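Local coordinates for adenosine 5'-monophosphoramidase (Candida albicans, PDB 6IQ1), which probably hydrolyses adenosine 5'-monophosphoramidates to AMP, acting as a homodimeric histidine triad nucleotide-binding enzyme, at residues F31-P36 with H41-P46; N94-I97 with V102-V105. All coordinates share one frame; numbering follows the deposited sequence.

Contact 1: F31-P36 with H41-P46; sequences FLDIQP and HVLIIP
The beta hairpin of strands 28-32 and 42-46, part of the antiparallel sheet of the HIT fold, closes here through Phe31 and Leu43, a hydrogen-bonded antiparallel pair. Leu43 N gives a nearly straight bond to Phe31 O (2.8 Å), and Phe31 N returns a longer one to Leu43 O (3.1 Å). Two residues on, Asp33 N reaches His41 O at 2.8 Å and carries the pairing just past the end of strand 28-32.

Phe31 turns its CG between the backbone N and the carbonyl carbon (chi1 57°), which lays the ring against its partner strand. Leu43 CB sits over the rim of one face, while Leu43 CD1 comes within 3.5 Å of Phe31 CE2; at the ring edge Ile45 CD1 faces CE1. Helix 8-14 covers this apolar side through Phe9, Ile12 and Ile13.

Asp33, which probably helps bind AMP, runs alongside His41, its carboxylate inclined 33° to the imidazole, with OD2 above the rim of one face. Its OD1 accepts from Gln35 N, forming an Asx turn that helps hold the carboxylate. The His41 ring is itself oriented by two bonds, ND1 to Ile37 N and NE2 to His108 ND1, and Trp123 of the second subunit meets it. Over the imidazole face stands Asp33 CB, 3.7 Å from the ring centroid in a CH-pi contact 15° off the normal.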
loop_
_atom_site.group_PDB
_atom_site.type_symbol
_atom_site.label_atom_id
_atom_site.label_comp_id
_atom_site.label_asym_id
_atom_site.label_seq_id
_atom_site.Cartn_x
_atom_site.Cartn_y
_atom_site.Cartn_z
ATOM N N PHE D 31 -14.868 -3.317 2.645
ATOM C CA PHE D 31 -15.827 -3.003 3.693
ATOM C C PHE D 31 -15.212 -1.977 4.637
ATOM O O PHE D 31 -13.989 -1.807 4.690
ATOM C CB PHE D 31 -16.258 -4.264 4.465
ATOM C CG PHE D 31 -15.116 -5.028 5.092
ATOM C CD1 PHE D 31 -14.275 -5.826 4.320
ATOM C CD2 PHE D 31 -14.896 -4.972 6.452
ATOM C CE1 PHE D 31 -13.222 -6.538 4.899
ATOM C CE2 PHE D 31 -13.848 -5.688 7.048
ATOM C CZ PHE D 31 -13.007 -6.465 6.274
ATOM N N LEU D 32 -16.090 -1.295 5.379
ATOM C CA LEU D 32 -15.686 -0.268 6.334
ATOM C C LEU D 32 -14.893 -0.856 7.497
ATOM O O LEU D 32 -15.202 -1.940 8.006
ATOM C CB LEU D 32 -16.912 0.442 6.891
ATOM C CG LEU D 32 -17.592 1.496 6.022
ATOM C CD1 LEU D 32 -18.877 1.997 6.699
ATOM C CD2 LEU D 32 -16.648 2.660 5.715
ATOM N N ASP D 33 -13.871 -0.122 7.931
ATOM C CA ASP D 33 -13.176 -0.484 9.155
ATOM C C ASP D 33 -14.051 -0.051 10.325
ATOM O O ASP D 33 -14.377 1.133 10.449
ATOM C CB ASP D 33 -11.794 0.173 9.214
ATOM C CG ASP D 33 -10.907 -0.416 10.305
ATOM O OD1 ASP D 33 -11.354 -0.472 11.469
ATOM O OD2 ASP D 33 -9.776 -0.846 10.000
ATOM N N ILE D 34 -14.461 -1.006 11.168
ATOM C CA ILE D 34 -15.356 -0.656 12.269
ATOM C C ILE D 34 -14.625 -0.123 13.496
ATOM O O ILE D 34 -15.284 0.274 14.469
ATOM C CB ILE D 34 -16.247 -1.853 12.647
ATOM C CG1 ILE D 34 -15.431 -2.926 13.373
ATOM C CG2 ILE D 34 -16.918 -2.394 11.410
ATOM C CD1 ILE D 34 -16.286 -4.043 13.948
ATOM N N GLN D 35 -13.294 -0.075 13.480
ATOM C CA GLN D 35 -12.518 0.724 14.431
ATOM C C GLN D 35 -11.699 1.758 13.664
ATOM O O GLN D 35 -10.466 1.757 13.728
ATOM C CB GLN D 35 -11.607 -0.155 15.288
ATOM C CG GLN D 35 -12.277 -1.423 15.802
ATOM C CD GLN D 35 -11.340 -2.355 16.552
ATOM O OE1 GLN D 35 -10.681 -3.199 15.952
ATOM N NE2 GLN D 35 -11.301 -2.223 17.872
ATOM N N PRO D 36 -12.354 2.668 12.945
ATOM C CA PRO D 36 -11.634 3.498 11.974
ATOM C C PRO D 36 -10.701 4.501 12.641
ATOM O O PRO D 36 -10.932 4.954 13.766
ATOM C CB PRO D 36 -12.764 4.209 11.221
ATOM C CG PRO D 36 -13.871 4.311 12.228
ATOM C CD PRO D 36 -13.778 3.042 13.043
ATOM N N HIS D 41 -12.412 5.099 6.620
ATOM C CA HIS D 41 -11.374 4.073 6.643
ATOM C C HIS D 41 -11.926 2.764 6.069
ATOM O O HIS D 41 -12.814 2.143 6.662
ATOM C CB HIS D 41 -10.892 3.914 8.088
ATOM C CG HIS D 41 -9.717 3.005 8.274
ATOM N ND1 HIS D 41 -9.043 2.916 9.475
ATOM C CD2 HIS D 41 -9.109 2.133 7.440
ATOM C CE1 HIS D 41 -8.071 2.030 9.374
ATOM N NE2 HIS D 41 -8.087 1.543 8.146
ATOM N N VAL D 42 -11.424 2.348 4.910
ATOM C CA VAL D 42 -11.915 1.163 4.219
ATOM C C VAL D 42 -10.830 0.105 4.259
ATOM O O VAL D 42 -9.640 0.429 4.265
ATOM C CB VAL D 42 -12.318 1.496 2.768
ATOM C CG1 VAL D 42 -12.730 0.234 1.988
ATOM C CG2 VAL D 42 -13.435 2.525 2.768
ATOM N N LEU D 43 -11.243 -1.162 4.337
ATOM C CA LEU D 43 -10.348 -2.301 4.173
ATOM C C LEU D 43 -10.629 -2.952 2.832
ATOM O O LEU D 43 -11.773 -2.984 2.382
ATOM C CB LEU D 43 -10.520 -3.346 5.276
ATOM C CG LEU D 43 -10.365 -2.838 6.701
ATOM C CD1 LEU D 43 -10.856 -3.888 7.659
ATOM C CD2 LEU D 43 -8.913 -2.444 6.992
ATOM N N ILE D 44 -9.575 -3.469 2.202
ATOM C CA ILE D 44 -9.664 -4.102 0.891
ATOM C C ILE D 44 -8.857 -5.386 0.958
ATOM O O ILE D 44 -7.651 -5.346 1.226
ATOM C CB ILE D 44 -9.130 -3.207 -0.239
ATOM C CG1 ILE D 44 -9.829 -1.844 -0.246
ATOM C CG2 ILE D 44 -9.261 -3.919 -1.570
ATOM C CD1 ILE D 44 -9.074 -0.762 0.509
ATOM N N ILE D 45 -9.512 -6.522 0.738
ATOM C CA ILE D 45 -8.859 -7.812 0.955
ATOM C C ILE D 45 -9.016 -8.731 -0.253
ATOM O O ILE D 45 -10.069 -8.753 -0.915
ATOM C CB ILE D 45 -9.387 -8.486 2.236
ATOM C CG1 ILE D 45 -10.811 -9.012 2.046
ATOM C CG2 ILE D 45 -9.327 -7.516 3.440
ATOM C CD1 ILE D 45 -11.378 -9.629 3.312
ATOM N N PRO D 46 -7.985 -9.494 -0.591
ATOM C CA PRO D 46 -8.180 -10.604 -1.523
ATOM C C PRO D 46 -9.032 -11.681 -0.866
ATOM O O PRO D 46 -9.017 -11.851 0.355
ATOM C CB PRO D 46 -6.754 -11.097 -1.787
ATOM C CG PRO D 46 -6.014 -10.762 -0.530
ATOM C CD PRO D 46 -6.624 -9.467 -0.020
#

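Contact 2: N94-I97 with V102-V105. With ZN (zinc ion), chain H.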
loop_
_atom_site.group_PDB
_atom_site.type_symbol
_atom_site.label_atom_id
_atom_site.label_comp_id
_atom_site.label_asym_id
_atom_site.label_seq_id
_atom_site.Cartn_x
_atom_site.Cartn_y
_atom_site.Cartn_z
ATOM N N ASN D 94 2.734 -6.367 7.255
ATOM C CA ASN D 94 3.158 -7.765 7.207
ATOM C C ASN D 94 3.921 -8.106 8.483
ATOM O O ASN D 94 5.079 -7.700 8.655
ATOM C CB ASN D 94 3.985 -8.008 5.955
ATOM C CG ASN D 94 3.174 -7.763 4.701
ATOM O OD1 ASN D 94 2.541 -8.678 4.179
ATOM N ND2 ASN D 94 3.131 -6.512 4.247
ATOM N N GLY D 95 3.264 -8.831 9.378
ATOM C CA GLY D 95 3.901 -9.240 10.611
ATOM C C GLY D 95 3.590 -8.290 11.756
ATOM O O GLY D 95 3.311 -7.099 11.562
ATOM N N ARG D 96 3.638 -8.835 12.979
ATOM C CA ARG D 96 3.262 -8.087 14.176
ATOM C C ARG D 96 4.057 -6.794 14.309
ATOM O O ARG D 96 3.487 -5.729 14.562
ATOM C CB ARG D 96 3.466 -8.961 15.416
ATOM C CG ARG D 96 2.495 -10.145 15.541
ATOM C CD ARG D 96 1.095 -9.715 15.997
ATOM N NE ARG D 96 0.151 -10.827 15.900
ATOM C CZ ARG D 96 -0.352 -11.283 14.757
ATOM N NH1 ARG D 96 -0.013 -10.716 13.604
ATOM N NH2 ARG D 96 -1.187 -12.308 14.764
ATOM N N ILE D 97 5.382 -6.872 14.124
ATOM C CA ILE D 97 6.252 -5.715 14.275
ATOM C C ILE D 97 5.923 -4.622 13.267
ATOM O O ILE D 97 6.259 -3.454 13.490
ATOM C CB ILE D 97 7.731 -6.150 14.160
ATOM C CG1 ILE D 97 8.663 -5.093 14.743
ATOM C CG2 ILE D 97 8.146 -6.393 12.701
ATOM C CD1 ILE D 97 10.122 -5.460 14.586
ATOM N N VAL D 102 -4.463 -9.007 12.181
ATOM C CA VAL D 102 -5.199 -10.105 11.552
ATOM C C VAL D 102 -4.352 -10.672 10.422
ATOM O O VAL D 102 -3.935 -9.935 9.520
ATOM C CB VAL D 102 -6.562 -9.625 11.020
ATOM C CG1 VAL D 102 -7.263 -10.729 10.222
ATOM C CG2 VAL D 102 -7.442 -9.128 12.145
ATOM N N ASP D 103 -4.117 -11.983 10.454
ATOM C CA ASP D 103 -3.231 -12.669 9.508
ATOM C C ASP D 103 -3.924 -13.054 8.195
ATOM O O ASP D 103 -3.763 -14.173 7.691
ATOM C CB ASP D 103 -2.621 -13.886 10.191
ATOM C CG ASP D 103 -1.782 -13.504 11.411
ATOM O OD1 ASP D 103 -0.989 -12.529 11.324
ATOM O OD2 ASP D 103 -1.934 -14.161 12.467
ATOM N N HIS D 104 -4.698 -12.124 7.632
ATOM C CA HIS D 104 -5.208 -12.175 6.263
ATOM C C HIS D 104 -4.892 -10.828 5.617
ATOM O O HIS D 104 -5.287 -9.781 6.142
ATOM C CB HIS D 104 -6.713 -12.452 6.264
ATOM C CG HIS D 104 -7.322 -12.604 4.902
ATOM N ND1 HIS D 104 -8.066 -13.708 4.538
ATOM C CD2 HIS D 104 -7.346 -11.774 3.831
ATOM C CE1 HIS D 104 -8.504 -13.563 3.299
ATOM N NE2 HIS D 104 -8.084 -12.395 2.847
ATOM N N VAL D 105 -4.160 -10.857 4.501
ATOM C CA VAL D 105 -3.736 -9.638 3.821
ATOM C C VAL D 105 -4.905 -8.676 3.694
ATOM O O VAL D 105 -5.964 -9.027 3.166
ATOM C CB VAL D 105 -3.143 -9.981 2.439
ATOM C CG1 VAL D 105 -2.921 -8.710 1.575
ATOM C CG2 VAL D 105 -1.854 -10.742 2.616
HETATM ZN ZN ZN H . -8.590 -15.369 5.942
#
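With CG beside the backbone N (chi1 -69°), the Arg96 chain bends at chi2 (-76°) and carries its guanidinium across to the carboxylate of Asp103. The aspartate also holds its CG beside its own backbone N, and the two side chains meet at about a right angle. Arg96 grips Asp103 end-on in a bidentate salt bridge, one nitrogen to each oxygen: NH1 to OD1 at 3.1 Å and NH2 to OD2 at 3.0 Å. Both oxygens are met on the syn side, somewhat out of the carboxylate plane, and the two flat groups are only 12° apart. The paired bonds therefore restrain rotation of both groups as well as their separation. Arg96 NH1 has a further, weak bond to Gln100 O, which ties the guanidinium to the residues linking the two segments.

An inverse gamma turn is built round Asp103, closed by a weak bond from His104 N to Val102 O. This turn leads directly into His104, the first residue of the predicted histidine triad motif. Its ND1 binds the zinc ion at 2.2 Å, together with Cys7, Cys10 and His49, while its NE2 is hydrogen-bonded to Pro46 O; the imidazole is thus fixed at both nitrogens.

The salt bridge spans the loop between strands 87-94 and 107-112. Pro83 of the second subunit packs on both Arg96 and Asp103, and Asn94 pairs with a strand of that subunit, continuing the sheet across the dimer interface. On the other segment, Val102 and His104 rest against Phe9 of helix 8-14.

Overall arrangement
The two contacts follow one another along the chain, 31-46 first and 94-105 second, and their centres lie about 15 Å apart within the HIT domain. Contact 1 joins two neighbouring strands of the five-stranded antiparallel sheet. Contact 2 spans the loop that connects strand 87-94 to strand 107-112, the latter lying next to strand 42-46. They meet where strand 42-46 ends: Pro46 meets His104, and Ile45 CB packs on Val105 O. The hairpin is thereby joined to the zinc site and to the start of the histidine triad motif. Both contacts also touch the second subunit, so the dimer interface borders each of them.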